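Long-range contacts in HNH nuclease domain-containing protein (Streptomyces coelicolor, PDB 5ZMO), which binds phosphorothioated DNA through the sulfur-binding domain described here, one part of a longer type IV restriction enzyme that probably cuts DNA with an HNH domain: residues W87-A92 with P114-R119; Q48-T53 with S108-D113; P25-P30 with R143-L148; E62-V67 with A150-D155. All blocks are in the same frame, centred on the assembly; numbering follows the deposited sequence.

Contact 1 (W87-A92 with P114-R119); sequences WCVEQA and PSAGLR
The indole of Trp87 lies over the backbone of Gly117, at one end of a short antiparallel pairing. Its CG stands anti to the backbone N (chi1 -161°), which carries the ring across the neighbouring strand. From the root outward, CB and CG pass Gly117 O, Trp87 CE3 comes to 3.4 Å from Gly117 C, and the far rim, CZ3 and CH2, rides on Gly117 CA. Gly117 CA is 3.5 Å from the centroid of the six-membered ring of Trp87, a CH-pi contact over the face, while Trp87 NE1 approaches Ala116 CB at 3.7 Å. Along the backbones, Cys88 N bonds to Gly117 O (2.8 Å), Gly117 N returns to Cys88 O, and Glu90 N reaches Ser115 O. Val89 CG2 meets Ala116 CB at 3.9 Å, on the face covered by helix 70-83. With an alanine in place of Trp87, Gly117 would probably lose its aromatic cover and a gap would open beside Leu81 and Leu32. At the other end a water accepts from Gln91 NE2 and Ser115 N and donates to Glu90 OE2. Apolar packing thus anchors the tryptophan end, while a water bridge ties the more exposed one.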
loop_
_atom_site.group_PDB
_atom_site.type_symbol
_atom_site.label_atom_id
_atom_site.label_comp_id
_atom_site.label_asym_id
_atom_site.label_seq_id
_atom_site.Cartn_x
_atom_site.Cartn_y
_atom_site.Cartn_z
ATOM N N TRP A 87 -4.798 -6.433 3.626
ATOM C CA TRP A 87 -3.936 -6.966 2.588
ATOM C C TRP A 87 -3.862 -8.480 2.598
ATOM O O TRP A 87 -3.980 -9.071 3.662
ATOM C CB TRP A 87 -2.565 -6.332 2.734
ATOM C CG TRP A 87 -1.632 -6.345 1.604
ATOM C CD1 TRP A 87 -0.458 -7.068 1.540
ATOM C CD2 TRP A 87 -1.652 -5.548 0.423
ATOM N NE1 TRP A 87 0.207 -6.802 0.400
ATOM C CE2 TRP A 87 -0.464 -5.831 -0.295
ATOM C CE3 TRP A 87 -2.540 -4.580 -0.096
ATOM C CZ2 TRP A 87 -0.160 -5.244 -1.514
ATOM C CZ3 TRP A 87 -2.215 -3.959 -1.279
ATOM C CH2 TRP A 87 -1.012 -4.283 -1.988
ATOM N N CYS A 88 -3.663 -9.058 1.418
ATOM C CA CYS A 88 -3.570 -10.533 1.253
ATOM C C CYS A 88 -2.297 -10.834 0.494
ATOM O O CYS A 88 -2.051 -10.230 -0.534
ATOM C CB CYS A 88 -4.713 -11.048 0.369
ATOM S SG CYS A 88 -6.314 -10.592 1.019
ATOM N N VAL A 89 -1.512 -11.788 0.965
ATOM C CA VAL A 89 -0.324 -12.247 0.265
ATOM C C VAL A 89 -0.523 -13.747 -0.029
ATOM O O VAL A 89 -0.659 -14.520 0.867
ATOM C CB VAL A 89 0.967 -12.009 1.103
ATOM C CG1 VAL A 89 2.164 -12.594 0.399
ATOM C CG2 VAL A 89 1.253 -10.511 1.357
ATOM N N GLU A 90 -0.595 -14.126 -1.281
ATOM C CA GLU A 90 -0.716 -15.544 -1.677
ATOM C C GLU A 90 0.642 -16.238 -1.455
ATOM O O GLU A 90 1.696 -15.589 -1.481
ATOM C CB GLU A 90 -1.042 -15.703 -3.154
ATOM C CG GLU A 90 -2.349 -15.180 -3.642
ATOM C CD GLU A 90 -2.695 -15.773 -5.029
ATOM O OE1 GLU A 90 -3.858 -16.204 -5.215
ATOM O OE2 GLU A 90 -1.806 -15.856 -5.928
ATOM N N GLN A 91 0.613 -17.554 -1.223
ATOM C CA GLN A 91 1.861 -18.351 -1.086
ATOM C C GLN A 91 2.666 -17.898 0.097
ATOM O O GLN A 91 3.912 -18.064 0.078
ATOM C CB GLN A 91 2.723 -18.311 -2.360
ATOM C CG GLN A 91 2.025 -18.666 -3.670
ATOM C CD GLN A 91 3.002 -18.756 -4.848
ATOM O OE1 GLN A 91 3.651 -19.788 -5.050
ATOM N NE2 GLN A 91 3.157 -17.678 -5.594
ATOM N N ALA A 92 2.006 -17.360 1.129
ATOM C CA ALA A 92 2.721 -16.786 2.279
ATOM C C ALA A 92 3.527 -17.852 3.016
ATOM O O ALA A 92 4.606 -17.585 3.547
ATOM C CB ALA A 92 1.777 -16.131 3.227
ATOM N N PRO A 114 5.368 -13.904 -4.855
ATOM C CA PRO A 114 3.951 -14.051 -4.494
ATOM C C PRO A 114 3.093 -12.926 -4.973
ATOM O O PRO A 114 3.563 -11.776 -5.022
ATOM C CB PRO A 114 3.957 -14.011 -2.996
ATOM C CG PRO A 114 5.103 -13.134 -2.678
ATOM C CD PRO A 114 6.150 -13.527 -3.668
ATOM N N SER A 115 1.851 -13.251 -5.339
ATOM C CA SER A 115 0.900 -12.196 -5.637
ATOM C C SER A 115 0.233 -11.652 -4.374
ATOM O O SER A 115 0.132 -12.308 -3.358
ATOM C CB SER A 115 -0.086 -12.641 -6.711
ATOM O OG SER A 115 0.555 -12.605 -7.963
ATOM N N ALA A 116 -0.159 -10.377 -4.384
ATOM C CA ALA A 116 -0.769 -9.816 -3.251
ATOM C C ALA A 116 -1.571 -8.616 -3.662
ATOM O O ALA A 116 -1.386 -8.102 -4.769
ATOM C CB ALA A 116 0.263 -9.359 -2.238
ATOM N N GLY A 117 -2.432 -8.220 -2.727
ATOM C CA GLY A 117 -3.213 -6.992 -2.870
ATOM C C GLY A 117 -4.325 -6.896 -1.861
ATOM O O GLY A 117 -4.315 -7.528 -0.797
ATOM N N LEU A 118 -5.265 -5.988 -2.141
ATOM C CA LEU A 118 -6.363 -5.719 -1.210
ATOM C C LEU A 118 -7.213 -7.005 -1.034
ATOM O O LEU A 118 -7.240 -7.862 -1.907
ATOM C CB LEU A 118 -7.273 -4.599 -1.755
ATOM C CG LEU A 118 -6.558 -3.242 -1.842
ATOM C CD1 LEU A 118 -7.439 -2.277 -2.627
ATOM C CD2 LEU A 118 -6.206 -2.617 -0.527
ATOM N N ARG A 119 -7.863 -7.093 0.105
ATOM C CA ARG A 119 -8.949 -8.073 0.312
ATOM C C ARG A 119 -10.061 -7.938 -0.764
ATOM O O ARG A 119 -10.303 -6.842 -1.259
ATOM C CB ARG A 119 -9.534 -7.884 1.659
ATOM C CG ARG A 119 -8.647 -8.392 2.788
ATOM C CD ARG A 119 -8.756 -7.522 4.008
ATOM N NE ARG A 119 -9.647 -7.957 5.078
ATOM C CZ ARG A 119 -10.944 -7.663 5.209
ATOM N NH1 ARG A 119 -11.594 -8.111 6.268
ATOM N NH2 ARG A 119 -11.619 -6.973 4.301
HETATM O O HOH W 1 1.151 -16.024 -5.942
#

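Contact 2 (Q48-T53 with S108-D113); sequences QPWSTT and SLNAVD
Trp50 and Leu109 make the tight half of this contact. Leu109 CD1 sits over the six-membered ring of Trp50, 3.9 Å from its centroid and close to the ring normal, a CH-pi contact in which the two side chains cross at about a right angle. Phe78 of helix 70-83 adds an edge-to-face partner, and the indole is buried. Its polar atom is nevertheless satisfied: Trp50 NE1 points its hydrogen at Asn110 OD1 over 2.8 Å, a nearly straight bond (166°) with the oxygen in the ring plane, although the donor is tilted from the amide plane by 27°. This bond, together with Leu109 over the face, probably restrains the turning of the indole. Asn110 itself belongs to the solvent side, where it is exposed and its OD1 has a further, weak bond from Arg54 NH1.

Asp113, the residue after helix 106-112, with positive phi, is partly exposed but firmly held by two bonds. Its CG is anti to the backbone N (chi1 -159°), which sends the carboxylate to the start of helix 50-63. There Asp113 OD1 accepts from Ser51 N at 2.9 Å and OD2 takes the hydroxyl hydrogen of Ser51 OG, also at 2.9 Å, on its syn lone pair. The carboxylate stands almost perpendicular to the indole plane. Next to Pro49, the N-cap residue, this negative group would probably be stabilised by the positive end of the helix. The site is a strand-to-helix junction, where 47-49 runs into 50-63 and a carboxylate from the end of helix 106-112 accepts a first-turn N-H and hydroxyl.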
loop_
_atom_site.group_PDB
_atom_site.type_symbol
_atom_site.label_atom_id
_atom_site.label_comp_id
_atom_site.label_asym_id
_atom_site.label_seq_id
_atom_site.Cartn_x
_atom_site.Cartn_y
_atom_site.Cartn_z
ATOM N N GLN A 48 -1.529 -8.764 -7.501
ATOM C CA GLN A 48 -0.466 -8.434 -8.429
ATOM C C GLN A 48 0.810 -8.980 -7.883
ATOM O O GLN A 48 1.000 -8.940 -6.685
ATOM C CB GLN A 48 -0.376 -6.916 -8.592
ATOM C CG GLN A 48 -1.652 -6.329 -9.215
ATOM C CD GLN A 48 -1.427 -5.001 -9.915
ATOM O OE1 GLN A 48 -0.848 -4.958 -11.007
ATOM N NE2 GLN A 48 -1.936 -3.910 -9.321
ATOM N N PRO A 49 1.685 -9.485 -8.755
ATOM C CA PRO A 49 2.954 -10.032 -8.220
ATOM C C PRO A 49 3.838 -9.014 -7.423
ATOM O O PRO A 49 3.856 -7.814 -7.711
ATOM C CB PRO A 49 3.699 -10.486 -9.469
ATOM C CG PRO A 49 2.689 -10.532 -10.618
ATOM C CD PRO A 49 1.627 -9.546 -10.237
ATOM N N TRP A 50 4.569 -9.527 -6.422
ATOM C CA TRP A 50 5.620 -8.726 -5.800
ATOM C C TRP A 50 6.485 -7.929 -6.782
ATOM O O TRP A 50 6.719 -6.724 -6.567
ATOM C CB TRP A 50 6.503 -9.597 -4.916
ATOM C CG TRP A 50 7.811 -9.079 -4.606
ATOM C CD1 TRP A 50 9.042 -9.539 -5.067
ATOM C CD2 TRP A 50 8.111 -7.901 -3.822
ATOM N NE1 TRP A 50 10.041 -8.766 -4.583
ATOM C CE2 TRP A 50 9.513 -7.776 -3.784
ATOM C CE3 TRP A 50 7.324 -7.014 -3.073
ATOM C CZ2 TRP A 50 10.155 -6.754 -3.087
ATOM C CZ3 TRP A 50 7.979 -5.933 -2.393
ATOM C CH2 TRP A 50 9.380 -5.834 -2.411
ATOM N N SER A 51 6.990 -8.580 -7.828
ATOM C CA SER A 51 7.866 -7.925 -8.763
ATOM C C SER A 51 7.191 -6.709 -9.439
ATOM O O SER A 51 7.780 -5.591 -9.509
ATOM C CB SER A 51 8.408 -8.952 -9.766
ATOM O OG SER A 51 7.316 -9.514 -10.507
ATOM N N THR A 52 5.923 -6.855 -9.836
ATOM C CA THR A 52 5.227 -5.741 -10.467
ATOM C C THR A 52 4.991 -4.620 -9.453
ATOM O O THR A 52 5.133 -3.460 -9.771
ATOM C CB THR A 52 3.838 -6.189 -10.914
ATOM O OG1 THR A 52 4.016 -7.341 -11.721
ATOM C CG2 THR A 52 3.141 -5.076 -11.665
ATOM N N THR A 53 4.710 -5.014 -8.227
ATOM C CA THR A 53 4.287 -4.067 -7.196
ATOM C C THR A 53 5.550 -3.293 -6.782
ATOM O O THR A 53 5.507 -2.078 -6.657
ATOM C CB THR A 53 3.667 -4.776 -5.970
ATOM O OG1 THR A 53 2.500 -5.489 -6.387
ATOM C CG2 THR A 53 3.305 -3.783 -4.882
ATOM N N SER A 108 13.510 -14.486 -0.603
ATOM C CA SER A 108 12.340 -15.376 -0.762
ATOM C C SER A 108 11.185 -14.663 -1.432
ATOM O O SER A 108 10.449 -15.302 -2.176
ATOM C CB SER A 108 11.891 -16.057 0.542
ATOM O OG SER A 108 11.189 -15.229 1.511
ATOM N N LEU A 109 11.026 -13.355 -1.197
ATOM C CA LEU A 109 10.026 -12.554 -1.995
ATOM C C LEU A 109 10.377 -12.573 -3.454
ATOM O O LEU A 109 9.493 -12.726 -4.342
ATOM C CB LEU A 109 9.924 -11.073 -1.519
ATOM C CG LEU A 109 9.159 -10.667 -0.306
ATOM C CD1 LEU A 109 9.373 -9.192 -0.033
ATOM C CD2 LEU A 109 7.674 -10.970 -0.475
ATOM N N ASN A 110 11.668 -12.378 -3.760
ATOM C CA ASN A 110 12.074 -12.339 -5.162
ATOM C C ASN A 110 11.900 -13.718 -5.800
ATOM O O ASN A 110 11.426 -13.832 -6.931
ATOM C CB ASN A 110 13.528 -11.799 -5.315
ATOM C CG ASN A 110 13.624 -10.243 -5.214
ATOM O OD1 ASN A 110 12.655 -9.471 -5.380
ATOM N ND2 ASN A 110 14.819 -9.784 -4.964
ATOM N N ALA A 111 12.292 -14.756 -5.080
ATOM C CA ALA A 111 12.225 -16.149 -5.615
ATOM C C ALA A 111 10.818 -16.675 -5.804
ATOM O O ALA A 111 10.506 -17.189 -6.845
ATOM C CB ALA A 111 13.012 -17.103 -4.719
ATOM N N VAL A 112 9.950 -16.500 -4.827
ATOM C CA VAL A 112 8.593 -17.026 -4.853
ATOM C C VAL A 112 7.734 -16.106 -5.735
ATOM O O VAL A 112 6.850 -16.567 -6.456
ATOM C CB VAL A 112 8.032 -17.147 -3.437
ATOM C CG1 VAL A 112 6.538 -17.457 -3.475
ATOM C CG2 VAL A 112 8.808 -18.226 -2.663
ATOM N N ASP A 113 8.023 -14.790 -5.674
ATOM C CA ASP A 113 7.267 -13.746 -6.382
ATOM C C ASP A 113 5.777 -13.886 -6.129
ATOM O O ASP A 113 5.003 -14.044 -7.104
ATOM C CB ASP A 113 7.556 -13.738 -7.877
ATOM C CG ASP A 113 7.227 -12.422 -8.526
ATOM O OD1 ASP A 113 6.914 -11.474 -7.769
ATOM O OD2 ASP A 113 7.313 -12.290 -9.771
#

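Contact 3 (P25-P30 with R143-L148); sequences PALHRP and RYFHLL
Pro30 and Tyr144 form the centre of a purely apolar, buried contact, without a hydrogen bond, between the start of helix 28-41 with the residues leading into it and the end of helix 130-144. Pro30 CG stands over the middle of the Tyr144 ring, 3.7 Å from its centroid and 12° off the ring normal, a CH-pi contact with the two side chains crossing at about a right angle. Arg143 CG covers the opposite face, so the phenol is sandwiched. Pro25 CG meets the ring at its edge, in plane, 4.0 Å from Tyr144 CD1. Leu27 fills in near the root of the tyrosine: its CD2 is 3.7 Å from Tyr144 CB and 4.3 Å from Phe145 CZ. With CG of Tyr144 anti to its carbonyl carbon (chi1 -60°), the ring is directed at the two prolines. Close by, Arg29 NH1 bonds to a modified group that is presumably part of the bound phosphorothioated DNA, and Arg29 NH2 makes a salt bridge to Asp84. Beyond these pairs, Phe145 also touches Val31 and Leu34 of helix 28-41 and Leu152 of helix 152-155, while His28 and Arg29 pack on Pro77 of helix 70-83.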
loop_
_atom_site.group_PDB
_atom_site.type_symbol
_atom_site.label_atom_id
_atom_site.label_comp_id
_atom_site.label_asym_id
_atom_site.label_seq_id
_atom_site.Cartn_x
_atom_site.Cartn_y
_atom_site.Cartn_z
ATOM N N PRO A 25 6.055 10.491 10.469
ATOM C CA PRO A 25 5.634 9.082 10.465
ATOM C C PRO A 25 6.297 8.300 9.327
ATOM O O PRO A 25 6.611 8.891 8.254
ATOM C CB PRO A 25 4.142 9.168 10.255
ATOM C CG PRO A 25 3.958 10.397 9.452
ATOM C CD PRO A 25 5.069 11.342 9.794
ATOM N N ALA A 26 6.493 6.997 9.544
ATOM C CA ALA A 26 6.874 6.097 8.437
ATOM C C ALA A 26 5.779 6.121 7.362
ATOM O O ALA A 26 4.651 5.796 7.652
ATOM C CB ALA A 26 7.084 4.694 8.979
ATOM N N LEU A 27 6.117 6.510 6.137
ATOM C CA LEU A 27 5.113 6.677 5.085
ATOM C C LEU A 27 4.861 5.407 4.241
ATOM O O LEU A 27 3.952 5.412 3.357
ATOM C CB LEU A 27 5.427 7.849 4.205
ATOM C CG LEU A 27 5.386 9.192 4.960
ATOM C CD1 LEU A 27 6.104 10.229 4.117
ATOM C CD2 LEU A 27 3.961 9.639 5.283
ATOM N N HIS A 28 5.494 4.306 4.628
ATOM C CA HIS A 28 5.496 3.034 3.848
ATOM C C HIS A 28 4.091 2.493 3.613
ATOM O O HIS A 28 3.670 2.269 2.480
ATOM C CB HIS A 28 6.333 1.997 4.502
ATOM C CG HIS A 28 7.761 2.403 4.700
ATOM N ND1 HIS A 28 8.116 3.468 5.503
ATOM C CD2 HIS A 28 8.914 1.868 4.261
ATOM C CE1 HIS A 28 9.426 3.606 5.488
ATOM N NE2 HIS A 28 9.942 2.633 4.770
ATOM N N ARG A 29 3.307 2.357 4.704
ATOM C CA ARG A 29 1.943 1.852 4.601
ATOM C C ARG A 29 1.021 2.798 3.886
ATOM O O ARG A 29 0.266 2.336 3.025
ATOM C CB ARG A 29 1.434 1.337 5.970
ATOM C CG ARG A 29 1.974 -0.061 6.247
ATOM C CD ARG A 29 1.497 -0.530 7.628
ATOM N NE ARG A 29 2.271 0.061 8.696
ATOM C CZ ARG A 29 1.867 0.081 9.991
ATOM N NH1 ARG A 29 2.613 0.662 10.915
ATOM N NH2 ARG A 29 0.694 -0.424 10.350
ATOM N N PRO A 30 1.038 4.117 4.228
ATOM C CA PRO A 30 0.280 5.083 3.501
ATOM C C PRO A 30 0.542 5.096 1.997
ATOM O O PRO A 30 -0.457 5.159 1.211
ATOM C CB PRO A 30 0.662 6.427 4.171
ATOM C CG PRO A 30 0.891 5.976 5.631
ATOM C CD PRO A 30 1.568 4.689 5.489
ATOM N N ARG A 143 -4.005 13.129 6.202
ATOM C CA ARG A 143 -3.202 12.803 7.358
ATOM C C ARG A 143 -1.693 12.771 7.112
ATOM O O ARG A 143 -0.921 13.107 7.999
ATOM C CB ARG A 143 -3.682 11.456 7.952
ATOM C CG ARG A 143 -3.041 11.105 9.257
ATOM C CD ARG A 143 -3.613 9.828 9.856
ATOM N NE ARG A 143 -5.001 9.928 10.313
ATOM C CZ ARG A 143 -5.694 8.889 10.797
ATOM N NH1 ARG A 143 -5.145 7.660 10.876
ATOM N NH2 ARG A 143 -6.948 9.067 11.212
ATOM N N TYR A 144 -1.259 12.260 5.960
ATOM C CA TYR A 144 0.160 12.017 5.689
ATOM C C TYR A 144 0.815 12.888 4.620
ATOM O O TYR A 144 2.021 12.859 4.515
ATOM C CB TYR A 144 0.342 10.537 5.274
ATOM C CG TYR A 144 -0.119 9.621 6.381
ATOM C CD1 TYR A 144 0.570 9.592 7.577
ATOM C CD2 TYR A 144 -1.295 8.870 6.259
ATOM C CE1 TYR A 144 0.124 8.775 8.638
ATOM C CE2 TYR A 144 -1.742 8.061 7.311
ATOM C CZ TYR A 144 -1.006 8.035 8.483
ATOM O OH TYR A 144 -1.440 7.211 9.496
ATOM N N PHE A 145 0.025 13.517 3.740
ATOM C CA PHE A 145 0.535 14.318 2.616
ATOM C C PHE A 145 -0.230 15.607 2.604
ATOM O O PHE A 145 -0.775 16.015 1.573
ATOM C CB PHE A 145 0.375 13.562 1.281
ATOM C CG PHE A 145 1.158 12.349 1.221
ATOM C CD1 PHE A 145 2.516 12.424 1.039
ATOM C CD2 PHE A 145 0.548 11.086 1.381
ATOM C CE1 PHE A 145 3.275 11.270 1.072
ATOM C CE2 PHE A 145 1.316 9.938 1.408
ATOM C CZ PHE A 145 2.682 10.032 1.225
ATOM N N HIS A 146 -0.295 16.232 3.776
ATOM C CA HIS A 146 -1.158 17.380 3.989
ATOM C C HIS A 146 -0.692 18.532 3.104
ATOM O O HIS A 146 -1.518 19.229 2.527
ATOM C CB HIS A 146 -1.145 17.789 5.462
ATOM C CG HIS A 146 -2.120 18.876 5.798
ATOM N ND1 HIS A 146 -1.834 19.883 6.705
ATOM C CD2 HIS A 146 -3.371 19.125 5.337
ATOM C CE1 HIS A 146 -2.871 20.693 6.796
ATOM N NE2 HIS A 146 -3.809 20.266 5.966
ATOM N N LEU A 147 0.618 18.738 3.027
ATOM C CA LEU A 147 1.183 19.569 1.953
ATOM C C LEU A 147 1.223 18.604 0.838
ATOM O O LEU A 147 2.046 17.692 0.888
ATOM C CB LEU A 147 2.643 20.009 2.214
ATOM C CG LEU A 147 2.966 21.177 3.135
ATOM C CD1 LEU A 147 1.963 22.282 2.893
ATOM C CD2 LEU A 147 2.924 20.725 4.568
ATOM N N LEU A 148 0.359 18.795 -0.145
ATOM C CA LEU A 148 0.136 17.876 -1.236
ATOM C C LEU A 148 1.102 18.122 -2.413
ATOM O O LEU A 148 0.894 19.033 -3.254
ATOM C CB LEU A 148 -1.307 18.039 -1.780
ATOM C CG LEU A 148 -1.702 17.164 -2.981
ATOM C CD1 LEU A 148 -1.568 15.655 -2.757
ATOM C CD2 LEU A 148 -3.131 17.523 -3.346
#

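Contact 4 (E62-V67 with A150-D155); sequences EKYGQV and AGLLED
Tyr64 and Leu152 are the nearest backbone positions across this contact, their CA atoms 7.4 Å apart. Segment 62-67 carries helix 50-63 into a turn, with positive phi at Gln66. Segment 150-155 enters a short helix through Gly151, the N-cap residue, whose phi of 94° suits glycine, and Asp155 N closes the first turn on Gly151 O. The lack of a side chain at Gly151 also leaves room for Tyr64 OH, which lies 3.2 Å from Gly151 C.

Tyr64 carries most of the contact, spanning from segment 62-67 to the first turn of the short helix 152-155 near the C terminus, and so joins that helix to the region where helix 50-63 gives way to a turn. Its ring has Leu152 on one face, with CD1 3.8 Å from Tyr64 CD1, and Lys63 CG on the opposite face. At the tip, Tyr64 OH donates to Asp155 OD2 at 2.8 Å; the oxygen lies in the ring plane, but the hydroxyl meets the carboxylate from above its plane, the two planes being 72° apart. Lys63 runs out extended beyond CG, its NZ in a long salt bridge of 4.0 Å to Asp155 OD2. A phenylalanine in place of Tyr64 would probably leave Asp155 OD2 with just the distant lysine across this contact. Asp155 also leans on Leu60, and Tyr64 on Pro149.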
loop_
_atom_site.group_PDB
_atom_site.type_symbol
_atom_site.label_atom_id
_atom_site.label_comp_id
_atom_site.label_asym_id
_atom_site.label_seq_id
_atom_site.Cartn_x
_atom_site.Cartn_y
_atom_site.Cartn_z
ATOM N N GLU A 62 10.418 6.378 -2.870
ATOM C CA GLU A 62 11.525 7.329 -2.893
ATOM C C GLU A 62 11.095 8.776 -3.055
ATOM O O GLU A 62 11.572 9.665 -2.317
ATOM C CB GLU A 62 12.521 6.912 -4.006
ATOM C CG GLU A 62 13.216 5.618 -3.743
ATOM C CD GLU A 62 13.715 4.895 -4.996
ATOM O OE1 GLU A 62 14.437 3.894 -4.761
ATOM O OE2 GLU A 62 13.398 5.382 -6.130
ATOM N N LYS A 63 10.235 9.054 -4.032
ATOM C CA LYS A 63 9.846 10.416 -4.294
ATOM C C LYS A 63 8.933 11.009 -3.196
ATOM O O LYS A 63 9.216 12.076 -2.639
ATOM C CB LYS A 63 9.189 10.483 -5.686
ATOM C CG LYS A 63 8.767 11.877 -6.053
ATOM C CD LYS A 63 8.370 11.993 -7.507
ATOM C CE LYS A 63 8.065 13.450 -7.777
ATOM N NZ LYS A 63 7.884 13.644 -9.223
ATOM N N TYR A 64 7.850 10.313 -2.864
ATOM C CA TYR A 64 6.809 10.853 -1.942
ATOM C C TYR A 64 6.952 10.358 -0.497
ATOM O O TYR A 64 6.508 11.000 0.434
ATOM C CB TYR A 64 5.448 10.522 -2.445
ATOM C CG TYR A 64 5.208 11.123 -3.772
ATOM C CD1 TYR A 64 5.013 12.492 -3.916
ATOM C CD2 TYR A 64 5.293 10.382 -4.899
ATOM C CE1 TYR A 64 4.844 13.073 -5.207
ATOM C CE2 TYR A 64 5.150 10.926 -6.139
ATOM C CZ TYR A 64 4.898 12.285 -6.300
ATOM O OH TYR A 64 4.770 12.754 -7.608
ATOM N N GLY A 65 7.558 9.201 -0.320
ATOM C CA GLY A 65 7.695 8.560 1.009
ATOM C C GLY A 65 8.976 8.826 1.798
ATOM O O GLY A 65 9.157 8.220 2.862
ATOM N N GLN A 66 9.904 9.626 1.260
ATOM C CA GLN A 66 11.181 9.927 1.998
ATOM C C GLN A 66 12.042 8.721 2.305
ATOM O O GLN A 66 12.755 8.701 3.339
ATOM C CB GLN A 66 10.916 10.609 3.372
ATOM C CG GLN A 66 9.829 11.645 3.419
ATOM C CD GLN A 66 9.781 12.423 4.736
ATOM O OE1 GLN A 66 9.979 11.881 5.840
ATOM N NE2 GLN A 66 9.487 13.705 4.619
ATOM N N VAL A 67 11.963 7.672 1.493
ATOM C CA VAL A 67 12.766 6.495 1.773
ATOM C C VAL A 67 14.003 6.648 0.898
ATOM O O VAL A 67 13.962 7.298 -0.119
ATOM C CB VAL A 67 11.992 5.191 1.484
ATOM C CG1 VAL A 67 10.541 5.334 1.934
ATOM C CG2 VAL A 67 12.104 4.850 0.024
ATOM N N ALA A 150 3.207 18.365 -5.792
ATOM C CA ALA A 150 2.868 18.336 -7.219
ATOM C C ALA A 150 3.268 16.958 -7.745
ATOM O O ALA A 150 4.332 16.386 -7.414
ATOM C CB ALA A 150 3.537 19.451 -8.033
ATOM N N GLY A 151 2.371 16.429 -8.554
ATOM C CA GLY A 151 2.575 15.146 -9.142
ATOM C C GLY A 151 1.965 14.007 -8.374
ATOM O O GLY A 151 1.850 12.910 -8.930
ATOM N N LEU A 152 1.612 14.195 -7.115
ATOM C CA LEU A 152 1.217 13.013 -6.309
ATOM C C LEU A 152 -0.058 12.387 -6.871
ATOM O O LEU A 152 -0.113 11.183 -7.108
ATOM C CB LEU A 152 1.003 13.377 -4.849
ATOM C CG LEU A 152 0.773 12.164 -3.935
ATOM C CD1 LEU A 152 1.472 12.354 -2.598
ATOM C CD2 LEU A 152 -0.708 11.892 -3.722
ATOM N N LEU A 153 -1.078 13.194 -7.114
ATOM C CA LEU A 153 -2.341 12.637 -7.608
ATOM C C LEU A 153 -2.182 11.899 -8.912
ATOM O O LEU A 153 -2.629 10.742 -9.010
ATOM C CB LEU A 153 -3.413 13.735 -7.732
ATOM C CG LEU A 153 -4.309 14.030 -6.530
ATOM C CD1 LEU A 153 -3.624 13.820 -5.206
ATOM C CD2 LEU A 153 -4.997 15.395 -6.639
ATOM N N GLU A 154 -1.488 12.502 -9.878
ATOM C CA GLU A 154 -1.194 11.828 -11.138
ATOM C C GLU A 154 -0.386 10.556 -10.933
ATOM O O GLU A 154 -0.698 9.523 -11.537
ATOM C CB GLU A 154 -0.498 12.753 -12.150
ATOM C CG GLU A 154 -1.444 13.669 -12.904
ATOM C CD GLU A 154 -2.482 12.908 -13.757
ATOM O OE1 GLU A 154 -3.584 13.474 -13.982
ATOM O OE2 GLU A 154 -2.206 11.755 -14.190
ATOM N N ASP A 155 0.628 10.601 -10.079
ATOM C CA ASP A 155 1.554 9.463 -9.974
ATOM C C ASP A 155 0.911 8.265 -9.270
ATOM O O ASP A 155 1.286 7.096 -9.527
ATOM C CB ASP A 155 2.882 9.840 -9.303
ATOM C CG ASP A 155 3.857 10.576 -10.270
ATOM O OD1 ASP A 155 3.522 10.709 -11.481
ATOM O OD2 ASP A 155 4.934 11.012 -9.808
#

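In the fold
From the N terminus, segment 25-30 comes first and is joined only late in the chain, by contact 3 at the end of helix 130-144, so contacts 1 and 2 lie wholly within that loop. Contact 2 opens at 48-53, contact 4 at 62-67 and contact 1 at 87-92. Contact 2 closes at 108-113, contact 1 at 114-119, pairing two strands, and contact 4 at 150-155. Contacts 2 and 4 therefore cross, as do 3 and 4, and 1 and 2, while contact 1 falls within the loop of contact 4. Contacts 1 and 2 touch, joining the three-stranded sheet to helix 106-112; contacts 3 and 4 touch across the chain's centre from contact 1. Helix 50-63 serves contacts 2 and 4.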